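Local coordinates for lectin (PDB 5T1X), which probably binds mannose-type glycans, as expected of a taro storage lectin related to the snowdrop (GNA) family, at residues L21-Q27 with L90-G96. Sequence-based numbering, arbitrary orientation.
Sequences LTAKNHQ and LILRDDG
Leu-92 reaches across to the hairpin 21-27 and lays its CD2 against the backbones of both hairpin strands, 3.5 Å from Leu-21 O and 3.6 Å from His-26 O. With CG anti to the backbone N (chi1 178°), the branch leaves its own strand and lands between Leu-21 and His-26, where the CB atoms of Leu-21 and Leu-92 also touch. Ala-23 closes one side, its CB 3.4 Å from Leu-92 O, while, further from the turn, Leu-21 CD1 meets Leu-90 CD2. This is the dense, apolar half. The imidazole of His-26 continues it: Gly-96 CA sits over the centre of one face, a CH-pi contact 3.4 Å from the ring centroid, and Asn-25 OD1 lies over the rim of the opposite face.

In the GNA-related beta-prism II fold, three antiparallel sheets surround a common core, and here the hairpin of strands 19-23 and 26-30, closed by a type II' turn, packs against the end of strand 89-92 from another sheet. Strand segments 21-23 and 90-92 run 44° apart; their axes come no nearer than 7.4 Å, and side chains fill the gap.

The solvent side is that of Lys-24, which is exposed; its side chain crosses that of Asp-94 at about a right angle, CD nearest Asp-94 CB. Asp-94 O takes two donors: Lys-24 NZ at 2.9 Å, which comes in from above the carbonyl plane on a bent chain, and His-26 NE2, whose bond at 3.0 Å is weak, with an N-H...O angle of only 132°. Trp-106 of the neighbouring subunit bonds to Asp-95 O, and Tyr-5 of that subunit to Asp-94 N.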
loop_
_atom_site.group_PDB
_atom_site.type_symbol
_atom_site.label_atom_id
_atom_site.label_comp_id
_atom_site.label_asym_id
_atom_site.label_seq_id
_atom_site.Cartn_x
_atom_site.Cartn_y
_atom_site.Cartn_z
ATOM N N LEU B 21 -0.015 -5.914 -11.482
ATOM C CA LEU B 21 -0.336 -6.141 -10.082
ATOM C C LEU B 21 -1.519 -7.082 -10.054
ATOM O O LEU B 21 -2.373 -7.027 -10.952
ATOM C CB LEU B 21 -0.669 -4.840 -9.315
ATOM C CG LEU B 21 0.340 -3.695 -9.374
ATOM C CD1 LEU B 21 -0.072 -2.595 -8.439
ATOM C CD2 LEU B 21 1.758 -4.174 -9.039
ATOM N N THR B 22 -1.561 -7.976 -9.063
ATOM C CA THR B 22 -2.657 -8.929 -8.906
ATOM C C THR B 22 -3.072 -8.975 -7.444
ATOM O O THR B 22 -2.224 -8.880 -6.556
ATOM C CB THR B 22 -2.280 -10.341 -9.411
ATOM O OG1 THR B 22 -1.139 -10.817 -8.688
ATOM C CG2 THR B 22 -1.976 -10.383 -10.910
ATOM N N ALA B 23 -4.382 -9.095 -7.200
ATOM C CA ALA B 23 -4.960 -9.239 -5.855
ATOM C C ALA B 23 -6.285 -9.938 -5.997
ATOM O O ALA B 23 -7.170 -9.411 -6.669
ATOM C CB ALA B 23 -5.131 -7.888 -5.172
ATOM N N LYS B 24 -6.419 -11.147 -5.411
ATOM C CA LYS B 24 -7.636 -11.951 -5.540
ATOM C C LYS B 24 -7.893 -12.153 -7.047
ATOM O O LYS B 24 -6.966 -12.579 -7.744
ATOM C CB LYS B 24 -8.826 -11.320 -4.776
ATOM C CG LYS B 24 -8.648 -11.385 -3.246
ATOM C CD LYS B 24 -9.516 -10.381 -2.478
ATOM C CE LYS B 24 -10.999 -10.635 -2.586
ATOM N NZ LYS B 24 -11.796 -9.523 -2.002
ATOM N N ASN B 25 -9.080 -11.770 -7.556
ATOM C CA ASN B 25 -9.431 -11.860 -8.976
ATOM C C ASN B 25 -9.139 -10.539 -9.733
ATOM O O ASN B 25 -9.371 -10.471 -10.944
ATOM C CB ASN B 25 -10.904 -12.268 -9.151
ATOM C CG ASN B 25 -11.940 -11.608 -8.252
ATOM O OD1 ASN B 25 -11.657 -10.745 -7.405
ATOM N ND2 ASN B 25 -13.186 -12.046 -8.399
ATOM N N HIS B 26 -8.620 -9.505 -9.038
ATOM C CA HIS B 26 -8.309 -8.209 -9.664
ATOM C C HIS B 26 -6.905 -8.177 -10.260
ATOM O O HIS B 26 -5.985 -8.783 -9.712
ATOM C CB HIS B 26 -8.417 -7.050 -8.647
ATOM C CG HIS B 26 -9.614 -7.118 -7.747
ATOM N ND1 HIS B 26 -10.900 -7.055 -8.252
ATOM C CD2 HIS B 26 -9.678 -7.233 -6.399
ATOM C CE1 HIS B 26 -11.707 -7.150 -7.207
ATOM N NE2 HIS B 26 -11.020 -7.251 -6.068
ATOM N N GLN B 27 -6.730 -7.425 -11.361
ATOM C CA GLN B 27 -5.425 -7.214 -11.999
ATOM C C GLN B 27 -5.300 -5.770 -12.459
ATOM O O GLN B 27 -6.293 -5.191 -12.884
ATOM C CB GLN B 27 -5.212 -8.131 -13.224
ATOM C CG GLN B 27 -5.368 -9.621 -12.985
ATOM C CD GLN B 27 -5.248 -10.355 -14.295
ATOM O OE1 GLN B 27 -4.153 -10.544 -14.826
ATOM N NE2 GLN B 27 -6.378 -10.729 -14.877
ATOM N N LEU B 90 1.519 2.331 -4.555
ATOM C CA LEU B 90 0.267 2.077 -5.257
ATOM C C LEU B 90 -0.161 0.697 -4.822
ATOM O O LEU B 90 0.623 -0.249 -4.970
ATOM C CB LEU B 90 0.478 2.147 -6.791
ATOM C CG LEU B 90 -0.674 1.624 -7.669
ATOM C CD1 LEU B 90 -1.873 2.552 -7.655
ATOM C CD2 LEU B 90 -0.201 1.443 -9.110
ATOM N N ILE B 91 -1.366 0.574 -4.243
ATOM C CA ILE B 91 -1.862 -0.716 -3.797
ATOM C C ILE B 91 -3.061 -1.124 -4.630
ATOM O O ILE B 91 -4.038 -0.381 -4.691
ATOM C CB ILE B 91 -2.239 -0.731 -2.282
ATOM C CG1 ILE B 91 -1.093 -0.183 -1.378
ATOM C CG2 ILE B 91 -2.676 -2.153 -1.837
ATOM C CD1 ILE B 91 -1.463 -0.054 0.109
ATOM N N LEU B 92 -3.011 -2.330 -5.212
ATOM C CA LEU B 92 -4.190 -2.921 -5.831
ATOM C C LEU B 92 -4.845 -3.646 -4.678
ATOM O O LEU B 92 -4.370 -4.710 -4.260
ATOM C CB LEU B 92 -3.861 -3.843 -7.026
ATOM C CG LEU B 92 -5.090 -4.535 -7.670
ATOM C CD1 LEU B 92 -6.061 -3.524 -8.286
ATOM C CD2 LEU B 92 -4.663 -5.591 -8.680
ATOM N N ARG B 93 -5.829 -2.998 -4.064
ATOM C CA ARG B 93 -6.465 -3.500 -2.851
ATOM C C ARG B 93 -7.304 -4.742 -3.075
ATOM O O ARG B 93 -7.778 -4.992 -4.183
ATOM C CB ARG B 93 -7.331 -2.392 -2.235
ATOM C CG ARG B 93 -6.422 -1.246 -1.806
ATOM C CD ARG B 93 -7.074 -0.056 -1.149
ATOM N NE ARG B 93 -8.447 0.012 -1.110
ATOM C CZ ARG B 93 -9.228 1.009 -0.588
ATOM N NH1 ARG B 93 -8.684 2.085 -0.053
ATOM N NH2 ARG B 93 -10.548 0.900 -0.624
ATOM N N ASP B 94 -7.553 -5.481 -1.991
ATOM C CA ASP B 94 -8.397 -6.664 -2.040
ATOM C C ASP B 94 -9.815 -6.326 -2.512
ATOM O O ASP B 94 -10.478 -7.188 -3.086
ATOM C CB ASP B 94 -8.479 -7.308 -0.647
ATOM C CG ASP B 94 -7.208 -7.953 -0.136
ATOM O OD1 ASP B 94 -6.227 -8.043 -0.908
ATOM O OD2 ASP B 94 -7.193 -8.368 1.031
ATOM N N ASP B 95 -10.270 -5.071 -2.281
ATOM C CA ASP B 95 -11.619 -4.646 -2.668
ATOM C C ASP B 95 -11.681 -4.100 -4.122
ATOM O O ASP B 95 -12.729 -3.622 -4.529
ATOM C CB ASP B 95 -12.205 -3.632 -1.657
ATOM C CG ASP B 95 -11.437 -2.333 -1.475
ATOM O OD1 ASP B 95 -10.462 -2.110 -2.216
ATOM O OD2 ASP B 95 -11.864 -1.505 -0.643
ATOM N N GLY B 96 -10.593 -4.217 -4.891
ATOM C CA GLY B 96 -10.585 -3.831 -6.301
ATOM C C GLY B 96 -10.128 -2.426 -6.631
ATOM O O GLY B 96 -9.772 -2.154 -7.781
#